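Side-chain contacts in JamJ (PDB 5DOZ), which binds NADPH and probably serves as an enoyl-acyl carrier protein reductase of a polyketide synthase that takes part in forming a cyclopropane ring: residues I13-Y16 against K20-T23; N47-L52 against G56-H61; F321-R326 against G331-T336. All coordinates share one frame; numbering follows the deposited sequence.

Contact 1 (I13-Y16 against K20-T23)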
loop_
_atom_site.group_PDB
_atom_site.type_symbol
_atom_site.label_atom_id
_atom_site.label_comp_id
_atom_site.label_asym_id
_atom_site.label_seq_id
_atom_site.Cartn_x
_atom_site.Cartn_y
_atom_site.Cartn_z
ATOM N N ILE A 13 -12.100 1.328 18.298
ATOM C CA ILE A 13 -12.688 2.659 18.398
ATOM C C ILE A 13 -14.160 2.497 18.781
ATOM O O ILE A 13 -14.882 1.714 18.167
ATOM C CB ILE A 13 -12.444 3.491 17.104
ATOM C CG1 ILE A 13 -12.485 4.995 17.399
ATOM C CG2 ILE A 13 -13.385 3.091 15.972
ATOM C CD1 ILE A 13 -11.732 5.834 16.383
ATOM N N ALA A 14 -14.589 3.203 19.825
ATOM C CA ALA A 14 -15.945 3.028 20.365
ATOM C C ALA A 14 -17.010 3.792 19.572
ATOM O O ALA A 14 -18.211 3.581 19.766
ATOM C CB ALA A 14 -15.988 3.409 21.840
ATOM N N SER A 15 -16.556 4.682 18.691
ATOM C CA SER A 15 -17.425 5.415 17.773
ATOM C C SER A 15 -16.598 6.055 16.659
ATOM O O SER A 15 -15.441 6.416 16.866
ATOM C CB SER A 15 -18.223 6.489 18.514
ATOM O OG SER A 15 -17.356 7.449 19.090
ATOM N N TYR A 16 -17.207 6.202 15.487
ATOM C CA TYR A 16 -16.555 6.766 14.303
ATOM C C TYR A 16 -16.313 8.281 14.393
ATOM O O TYR A 16 -16.888 8.960 15.246
ATOM C CB TYR A 16 -17.409 6.464 13.067
ATOM C CG TYR A 16 -17.502 4.998 12.707
ATOM C CD1 TYR A 16 -16.368 4.288 12.311
ATOM C CD2 TYR A 16 -18.723 4.321 12.744
ATOM C CE1 TYR A 16 -16.444 2.954 11.968
ATOM C CE2 TYR A 16 -18.804 2.974 12.399
ATOM C CZ TYR A 16 -17.657 2.299 12.011
ATOM O OH TYR A 16 -17.700 0.965 11.662
ATOM N N LYS A 20 -9.103 10.680 18.279
ATOM C CA LYS A 20 -8.858 10.717 19.721
ATOM C C LYS A 20 -9.315 9.447 20.448
ATOM O O LYS A 20 -8.702 9.040 21.440
ATOM C CB LYS A 20 -9.554 11.944 20.327
ATOM C CG LYS A 20 -9.219 12.207 21.786
ATOM C CD LYS A 20 -10.105 13.290 22.382
ATOM C CE LYS A 20 -10.050 13.228 23.901
ATOM N NZ LYS A 20 -10.672 14.415 24.544
ATOM N N ASN A 21 -10.380 8.826 19.943
ATOM C CA ASN A 21 -10.998 7.679 20.604
ATOM C C ASN A 21 -10.411 6.316 20.226
ATOM O O ASN A 21 -11.022 5.279 20.501
ATOM C CB ASN A 21 -12.515 7.691 20.386
ATOM C CG ASN A 21 -13.170 8.941 20.940
ATOM O OD1 ASN A 21 -13.127 9.194 22.146
ATOM N ND2 ASN A 21 -13.777 9.732 20.061
ATOM N N LEU A 22 -9.236 6.326 19.594
ATOM C CA LEU A 22 -8.486 5.101 19.321
ATOM C C LEU A 22 -7.905 4.573 20.629
ATOM O O LEU A 22 -7.096 5.243 21.276
ATOM C CB LEU A 22 -7.372 5.348 18.297
ATOM C CG LEU A 22 -7.788 5.517 16.829
ATOM C CD1 LEU A 22 -6.684 6.189 16.024
ATOM C CD2 LEU A 22 -8.195 4.189 16.207
ATOM N N THR A 23 -8.329 3.373 21.010
ATOM C CA THR A 23 -8.003 2.814 22.311
ATOM C C THR A 23 -7.493 1.382 22.177
ATOM O O THR A 23 -7.998 0.607 21.364
ATOM C CB THR A 23 -9.238 2.850 23.246
ATOM O OG1 THR A 23 -9.827 4.163 23.226
ATOM C CG2 THR A 23 -8.865 2.488 24.687
HETATM O O HOH W 1 -14.304 8.932 17.657
#
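Ile13 and Leu22 face each other near the turn of a small antiparallel beta hairpin, in which strand 9-13 gives way to a loop and the chain returns as strand 22-26. The side chain of Ile13 illustrates how one aliphatic branch can serve both the backbone and a side chain of the partner. Its CB stands 4.1 Å from Asn21 O, a loose approach. One bond further, CG1 closes to 3.4 Å from that same Asn21 O, and it also lies 4.0 Å from Asn21 CB, so the methylene rests alongside the peptide and the root of the asparagine. With CG1 anti to the backbone N (chi1 -155°) and the chain continuing extended, CD1 is carried past Asn21 to meet Leu22 CD2 at 3.9 Å, with Leu22 CG almost as near. The two side chains slant across each other, and both turn to the interior: Ile13 also packs on Val71 and Phe76, Leu22 on Val318 and Phe321. An alanine here removes the CG1-CD1 arm, and Leu22 would probably be left without the methyl that meets its CD2, opening a gap under Asn21 O. Toward the solvent side, where Ser15 is exposed and Asn21 partly so, the link is polar. A single water joins the two limbs: it donates to Ser15 O at 2.9 Å and accepts from Asn21 ND2 at 2.6 Å.

Contact 2 (N47-L52 against G56-H61). With NDP (NADPH dihydro-nicotinamide-adenine-dinucleotide phosphate), chain E.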
loop_
_atom_site.group_PDB
_atom_site.type_symbol
_atom_site.label_atom_id
_atom_site.label_comp_id
_atom_site.label_asym_id
_atom_site.label_seq_id
_atom_site.Cartn_x
_atom_site.Cartn_y
_atom_site.Cartn_z
ATOM N N ASN A 47 -1.945 2.546 7.558
ATOM C CA ASN A 47 -2.316 2.664 6.160
ATOM C C ASN A 47 -3.363 3.752 5.969
ATOM O O ASN A 47 -4.063 4.127 6.910
ATOM C CB ASN A 47 -2.790 1.316 5.606
ATOM C CG ASN A 47 -1.637 0.462 5.089
ATOM O OD1 ASN A 47 -1.187 0.627 3.957
ATOM N ND2 ASN A 47 -1.160 -0.456 5.914
ATOM N N PHE A 48 -3.447 4.267 4.749
ATOM C CA PHE A 48 -4.424 5.288 4.393
ATOM C C PHE A 48 -5.844 4.833 4.709
ATOM O O PHE A 48 -6.653 5.613 5.215
ATOM C CB PHE A 48 -4.290 5.611 2.908
ATOM C CG PHE A 48 -5.011 6.848 2.483
ATOM C CD1 PHE A 48 -4.361 8.074 2.479
ATOM C CD2 PHE A 48 -6.329 6.788 2.052
ATOM C CE1 PHE A 48 -5.019 9.219 2.073
ATOM C CE2 PHE A 48 -6.994 7.934 1.640
ATOM C CZ PHE A 48 -6.339 9.152 1.652
ATOM N N ARG A 49 -6.143 3.572 4.417
ATOM C CA ARG A 49 -7.464 3.008 4.705
ATOM C C ARG A 49 -7.773 2.888 6.204
ATOM O O ARG A 49 -8.945 2.884 6.587
ATOM C CB ARG A 49 -7.642 1.651 4.011
ATOM C CG ARG A 49 -8.353 1.719 2.669
ATOM C CD ARG A 49 -8.428 0.348 2.005
ATOM N NE ARG A 49 -9.324 -0.594 2.686
ATOM C CZ ARG A 49 -9.579 -1.836 2.271
ATOM N NH1 ARG A 49 -9.006 -2.319 1.167
ATOM N NH2 ARG A 49 -10.413 -2.602 2.965
ATOM N N ASP A 50 -6.737 2.776 7.041
ATOM C CA ASP A 50 -6.929 2.753 8.505
ATOM C C ASP A 50 -7.555 4.058 8.991
ATOM O O ASP A 50 -8.452 4.051 9.839
ATOM C CB ASP A 50 -5.606 2.522 9.255
ATOM C CG ASP A 50 -5.111 1.088 9.169
ATOM O OD1 ASP A 50 -5.877 0.147 9.477
ATOM O OD2 ASP A 50 -3.926 0.903 8.816
ATOM N N ILE A 51 -7.069 5.176 8.452
ATOM C CA ILE A 51 -7.575 6.501 8.806
ATOM C C ILE A 51 -9.021 6.681 8.344
ATOM O O ILE A 51 -9.859 7.156 9.106
ATOM C CB ILE A 51 -6.662 7.612 8.244
ATOM C CG1 ILE A 51 -5.345 7.640 9.026
ATOM C CG2 ILE A 51 -7.350 8.974 8.287
ATOM C CD1 ILE A 51 -4.300 8.536 8.403
ATOM N N LEU A 52 -9.304 6.282 7.106
ATOM C CA LEU A 52 -10.664 6.294 6.563
ATOM C C LEU A 52 -11.648 5.570 7.474
ATOM O O LEU A 52 -12.722 6.101 7.775
ATOM C CB LEU A 52 -10.698 5.669 5.161
ATOM C CG LEU A 52 -9.997 6.403 4.013
ATOM C CD1 LEU A 52 -10.146 5.623 2.711
ATOM C CD2 LEU A 52 -10.515 7.825 3.842
ATOM N N GLY A 56 -14.731 6.713 9.839
ATOM C CA GLY A 56 -15.986 6.060 9.478
ATOM C C GLY A 56 -16.442 6.364 8.069
ATOM O O GLY A 56 -17.596 6.734 7.851
ATOM N N MET A 57 -15.542 6.184 7.109
ATOM C CA MET A 57 -15.806 6.580 5.730
ATOM C C MET A 57 -15.850 5.406 4.753
ATOM O O MET A 57 -15.899 5.604 3.539
ATOM C CB MET A 57 -14.788 7.632 5.282
ATOM C CG MET A 57 -14.948 8.958 6.008
ATOM S SD MET A 57 -13.615 10.116 5.652
ATOM C CE MET A 57 -14.370 11.646 6.205
ATOM N N LEU A 58 -15.839 4.190 5.290
ATOM C CA LEU A 58 -15.992 2.981 4.479
ATOM C C LEU A 58 -17.058 2.059 5.070
ATOM O O LEU A 58 -16.979 0.837 4.941
ATOM C CB LEU A 58 -14.653 2.245 4.344
ATOM C CG LEU A 58 -13.562 2.887 3.480
ATOM C CD1 LEU A 58 -12.208 2.249 3.769
ATOM C CD2 LEU A 58 -13.904 2.796 2.000
ATOM N N GLN A 59 -18.062 2.663 5.703
ATOM C CA GLN A 59 -19.101 1.926 6.422
ATOM C C GLN A 59 -19.927 0.986 5.546
ATOM O O GLN A 59 -20.294 -0.106 5.984
ATOM C CB GLN A 59 -20.018 2.885 7.186
ATOM C CG GLN A 59 -19.371 3.482 8.425
ATOM C CD GLN A 59 -20.354 4.227 9.306
ATOM O OE1 GLN A 59 -21.439 3.725 9.609
ATOM N NE2 GLN A 59 -19.972 5.428 9.734
ATOM N N GLU A 60 -20.218 1.408 4.317
ATOM C CA GLU A 60 -20.969 0.563 3.390
ATOM C C GLU A 60 -20.061 -0.538 2.852
ATOM O O GLU A 60 -20.412 -1.721 2.898
ATOM C CB GLU A 60 -21.568 1.393 2.248
ATOM C CG GLU A 60 -22.826 0.792 1.625
ATOM C CD GLU A 60 -22.552 -0.127 0.441
ATOM O OE1 GLU A 60 -21.420 -0.644 0.305
ATOM O OE2 GLU A 60 -23.482 -0.339 -0.364
ATOM N N HIS A 61 -18.894 -0.132 2.352
ATOM C CA HIS A 61 -17.870 -1.047 1.847
ATOM C C HIS A 61 -17.561 -2.157 2.856
ATOM O O HIS A 61 -17.509 -3.334 2.492
ATOM C CB HIS A 61 -16.599 -0.262 1.495
ATOM C CG HIS A 61 -15.483 -1.110 0.971
ATOM N ND1 HIS A 61 -14.517 -1.656 1.789
ATOM C CD2 HIS A 61 -15.175 -1.500 -0.289
ATOM C CE1 HIS A 61 -13.665 -2.351 1.056
ATOM N NE2 HIS A 61 -14.042 -2.273 -0.207
HETATM P PA NDP E . -0.236 7.664 1.843
HETATM O O1A NDP E . -1.096 8.325 2.902
HETATM O O2A NDP E . 1.179 7.261 2.160
HETATM O O5B NDP E . -0.152 8.645 0.571
HETATM C C5B NDP E . -1.060 9.724 0.382
HETATM C C4B NDP E . -0.320 10.784 -0.416
HETATM O O4B NDP E . -1.268 11.542 -1.176
HETATM C C3B NDP E . 0.425 11.784 0.462
HETATM O O3B NDP E . 1.801 11.433 0.639
HETATM C C2B NDP E . 0.346 13.063 -0.329
HETATM O O2B NDP E . 1.541 13.189 -1.083
HETATM C C1B NDP E . -0.794 12.878 -1.314
HETATM N N9A NDP E . -1.901 13.813 -1.040
HETATM C C8A NDP E . -2.416 14.113 0.163
HETATM N N7A NDP E . -3.423 15.005 0.037
HETATM C C5A NDP E . -3.561 15.280 -1.274
HETATM C C6A NDP E . -4.435 16.135 -2.109
HETATM N N6A NDP E . -5.399 16.896 -1.547
HETATM N N1A NDP E . -4.240 16.128 -3.452
HETATM C C2A NDP E . -3.287 15.376 -4.035
HETATM N N3A NDP E . -2.463 14.579 -3.332
HETATM C C4A NDP E . -2.553 14.490 -1.979
HETATM O O3 NDP E . -1.051 6.420 1.226
HETATM P PN NDP E . -0.446 5.197 0.371
HETATM O O1N NDP E . 0.726 5.660 -0.442
HETATM O O2N NDP E . -0.293 4.010 1.279
HETATM O O5D NDP E . -1.643 4.864 -0.655
HETATM C C5D NDP E . -2.159 5.850 -1.560
HETATM C C4D NDP E . -3.589 5.499 -1.974
HETATM O O4D NDP E . -3.660 4.173 -2.503
HETATM C C3D NDP E . -4.557 5.524 -0.808
HETATM O O3D NDP E . -5.781 6.075 -1.286
HETATM C C2D NDP E . -4.738 4.064 -0.432
HETATM O O2D NDP E . -5.982 3.780 0.225
HETATM C C1D NDP E . -4.602 3.377 -1.779
HETATM N N1N NDP E . -4.111 2.003 -1.664
HETATM C C2N NDP E . -4.738 1.053 -2.371
HETATM C C3N NDP E . -4.187 -0.211 -2.546
HETATM C C7N NDP E . -4.796 -1.156 -3.542
HETATM O O7N NDP E . -4.689 -2.363 -3.401
HETATM N N7N NDP E . -5.450 -0.648 -4.583
HETATM C C4N NDP E . -3.072 -0.674 -1.630
HETATM C C5N NDP E . -2.407 0.467 -1.004
HETATM C C6N NDP E . -2.990 1.733 -0.969
HETATM P P2B NDP E . 2.037 14.613 -1.613
HETATM O O1X NDP E . 2.182 15.460 -0.369
HETATM O O2X NDP E . 3.327 14.257 -2.286
HETATM O O3X NDP E . 0.955 15.071 -2.559
#
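Leu52 O accepts the backbone N-H of Met57 at 2.9 Å, the long-range bond of a Schellman motif in which Gly56, at positive phi (73°), ends helix 48-54 and sends the chain off toward helix 59-64. The donor stands above the carbonyl plane rather than on a lone pair. Just beyond, Met57 CB lies 3.6 Å from Leu52 O, while the sulfur end of Met57 runs outward past Leu52 CD2.

The general lesson, that a Schellman motif pairs its backbone bond with an apolar contact between the same two residues, is met here by Leu52 and Met57, with Leu52 CD2 4.3 Å from Met57 SD. Leu58, one residue further on, packs through its CD1, which sits 4.0 Å from Leu52 CB and equally near the aliphatic CG of Arg49, crossing the arginine side chain at about a right angle. Bent at chi3 (69°), Arg49 turns its guanidinium toward His61, where NH2 comes to 3.8 Å from CE1. The two planes stand 85° apart and meet obliquely. An acetate ion, probably from the crystallisation liquor, is bound beside Arg49, whose NH1 makes a long, weak ion pair with Asp276.

The first turn of the helix meets the cofactor. NADPH O1A lies in the plane of the Phe48 ring at its edge, 3.3 Å from CD1, while O3D sits over one face. At the same helix start, Asp50 OD2 accepts Asn47 N through its anti lone pair. Helix 48-54 thus lies between the NADPH pocket and the reversal leading to helix 59-64, with Asp50 and Ile51 turned against helix 317-326.

Contact 3 (F321-R326 against G331-T336)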
loop_
_atom_site.group_PDB
_atom_site.type_symbol
_atom_site.label_atom_id
_atom_site.label_comp_id
_atom_site.label_asym_id
_atom_site.label_seq_id
_atom_site.Cartn_x
_atom_site.Cartn_y
_atom_site.Cartn_z
ATOM N N PHE A 321 -1.446 8.071 13.837
ATOM C CA PHE A 321 -2.555 8.254 12.886
ATOM C C PHE A 321 -2.650 9.696 12.392
ATOM O O PHE A 321 -2.725 9.934 11.194
ATOM C CB PHE A 321 -3.895 7.850 13.519
ATOM C CG PHE A 321 -4.297 6.415 13.275
ATOM C CD1 PHE A 321 -3.589 5.360 13.855
ATOM C CD2 PHE A 321 -5.426 6.120 12.505
ATOM C CE1 PHE A 321 -3.974 4.040 13.641
ATOM C CE2 PHE A 321 -5.819 4.803 12.290
ATOM C CZ PHE A 321 -5.095 3.762 12.865
ATOM N N ARG A 322 -2.650 10.653 13.319
ATOM C CA ARG A 322 -2.732 12.082 12.977
ATOM C C ARG A 322 -1.608 12.523 12.037
ATOM O O ARG A 322 -1.832 13.306 11.113
ATOM C CB ARG A 322 -2.757 12.939 14.247
ATOM C CG ARG A 322 -4.102 12.895 14.955
ATOM C CD ARG A 322 -4.142 13.661 16.265
ATOM N NE ARG A 322 -5.527 13.808 16.722
ATOM C CZ ARG A 322 -5.898 14.024 17.980
ATOM N NH1 ARG A 322 -4.995 14.124 18.945
ATOM N NH2 ARG A 322 -7.187 14.135 18.274
ATOM N N TYR A 323 -0.412 11.993 12.266
ATOM C CA TYR A 323 0.749 12.279 11.427
ATOM C C TYR A 323 0.555 11.831 9.970
ATOM O O TYR A 323 0.980 12.532 9.040
ATOM C CB TYR A 323 1.998 11.627 12.025
ATOM C CG TYR A 323 3.285 12.017 11.340
ATOM C CD1 TYR A 323 3.987 13.160 11.721
ATOM C CD2 TYR A 323 3.802 11.241 10.311
ATOM C CE1 TYR A 323 5.172 13.513 11.088
ATOM C CE2 TYR A 323 4.976 11.590 9.671
ATOM C CZ TYR A 323 5.657 12.722 10.060
ATOM O OH TYR A 323 6.825 13.046 9.412
ATOM N N LEU A 324 -0.069 10.670 9.771
ATOM C CA LEU A 324 -0.379 10.201 8.419
ATOM C C LEU A 324 -1.542 11.001 7.823
ATOM O O LEU A 324 -1.561 11.276 6.622
ATOM C CB LEU A 324 -0.666 8.687 8.396
ATOM C CG LEU A 324 -0.727 8.008 7.017
ATOM C CD1 LEU A 324 0.661 7.819 6.419
ATOM C CD2 LEU A 324 -1.442 6.665 7.078
ATOM N N GLN A 325 -2.502 11.376 8.668
ATOM C CA GLN A 325 -3.627 12.225 8.253
ATOM C C GLN A 325 -3.176 13.584 7.712
ATOM O O GLN A 325 -3.675 14.036 6.687
ATOM C CB GLN A 325 -4.621 12.421 9.403
ATOM C CG GLN A 325 -5.888 13.170 9.006
ATOM C CD GLN A 325 -6.804 13.445 10.180
ATOM O OE1 GLN A 325 -6.348 13.748 11.280
ATOM N NE2 GLN A 325 -8.108 13.340 9.949
ATOM N N ARG A 326 -2.244 14.230 8.409
ATOM C CA ARG A 326 -1.669 15.504 7.957
ATOM C C ARG A 326 -0.839 15.348 6.682
ATOM O O ARG A 326 -0.589 16.321 5.968
ATOM C CB ARG A 326 -0.836 16.143 9.071
ATOM C CG ARG A 326 -1.520 17.310 9.770
ATOM C CD ARG A 326 -0.955 17.545 11.163
ATOM N NE ARG A 326 0.497 17.375 11.207
ATOM C CZ ARG A 326 1.177 16.947 12.271
ATOM N NH1 ARG A 326 0.548 16.634 13.399
ATOM N NH2 ARG A 326 2.497 16.822 12.200
ATOM N N GLY A 331 7.315 8.474 2.633
ATOM C CA GLY A 331 7.501 7.044 2.848
ATOM C C GLY A 331 6.432 6.448 3.748
ATOM O O GLY A 331 5.239 6.570 3.460
ATOM N N ARG A 332 6.872 5.829 4.847
ATOM C CA ARG A 332 6.014 5.047 5.740
ATOM C C ARG A 332 5.985 5.537 7.191
ATOM O O ARG A 332 6.963 6.094 7.698
ATOM C CB ARG A 332 6.427 3.567 5.710
ATOM C CG ARG A 332 5.634 2.708 4.736
ATOM C CD ARG A 332 4.264 2.417 5.323
ATOM N NE ARG A 332 3.500 1.380 4.630
ATOM C CZ ARG A 332 2.432 1.621 3.876
ATOM N NH1 ARG A 332 1.777 0.614 3.317
ATOM N NH2 ARG A 332 2.013 2.868 3.678
ATOM N N VAL A 333 4.845 5.315 7.842
ATOM C CA VAL A 333 4.661 5.601 9.263
ATOM C C VAL A 333 4.429 4.268 9.975
ATOM O O VAL A 333 3.449 3.571 9.689
ATOM C CB VAL A 333 3.468 6.552 9.503
ATOM C CG1 VAL A 333 3.265 6.809 10.991
ATOM C CG2 VAL A 333 3.661 7.862 8.748
ATOM N N VAL A 334 5.332 3.923 10.894
ATOM C CA VAL A 334 5.375 2.576 11.481
ATOM C C VAL A 334 5.254 2.614 13.004
ATOM O O VAL A 334 5.967 3.362 13.673
ATOM C CB VAL A 334 6.677 1.831 11.090
ATOM C CG1 VAL A 334 6.649 0.380 11.570
ATOM C CG2 VAL A 334 6.909 1.887 9.582
ATOM N N VAL A 335 4.344 1.799 13.537
ATOM C CA VAL A 335 4.140 1.687 14.973
ATOM C C VAL A 335 4.818 0.429 15.511
ATOM O O VAL A 335 4.608 -0.666 14.989
ATOM C CB VAL A 335 2.637 1.655 15.332
ATOM C CG1 VAL A 335 2.445 1.441 16.827
ATOM C CG2 VAL A 335 1.939 2.938 14.893
ATOM N N THR A 336 5.631 0.595 16.551
ATOM C CA THR A 336 6.213 -0.535 17.273
ATOM C C THR A 336 5.226 -1.038 18.322
ATOM O O THR A 336 4.533 -0.243 18.953
ATOM C CB THR A 336 7.519 -0.141 17.987
ATOM O OG1 THR A 336 7.264 0.944 18.887
ATOM C CG2 THR A 336 8.577 0.281 16.978
#
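The Tyr323 ring meets Val333 at its edge: the methyl CG2 lies near the ring plane, 3.7 Å from CD2 and slightly farther from CE2. Phe312, from strand 309-313, comes to Tyr323 with the planes at about 60°, so the tyrosine also meets a second ring.

Val333 shows how one branched residue can serve two helix side chains. The same CG2 that touches the tyrosine also meets Leu324 CD1 at 3.8 Å, so one methyl wedges between two successive helix residues. Its place follows from the valine torsion: at chi1 178° CG1 is anti to the backbone N, and CG2 is left beside that N, where it reaches both partners. Tyr323 and Leu324 likewise hold their CG atoms anti to their own backbone N, with chi1 near -170° in each, and both side chains cross Val333 at a slant. Leu324 serves a second purpose, since its side chain lies about 4 Å from the bound NADPH at the nearest atoms.

Gly331 precedes the strand, and its backbone angles would jam a CB against the preceding carbonyl O. Next to it Arg332 points its CB away from the helix and forms a salt bridge through NH1 with Glu79.

Taken together, these contacts close a beta-alpha-beta unit: strand 309-313 leads into helix 317-326, which returns the chain to strand 332-336, parallel to 309-313. On its other side strand 332-336 pairs antiparallel with strand 37-45.

From the N terminus the three contacts follow one another in series, none nested in or crossing another, and each closes a short loop: a hairpin turn in contact 1, a helix end in contact 2, the return from helix to strand in contact 3. Space brings them together. Tyr16 of contact 1 packs its ring on Gly56 and Gln59 of contact 2, while Leu22 CD1 reaches the Phe321 ring of contact 3. Ile51 CD1, on the helix of contact 2, settles 3.6 Å from Leu324 CB. Helix 317-326 is therefore shared ground, tying the N-terminal hairpin to helix 48-54, and contacts 2 and 3 both border the NADPH pocket.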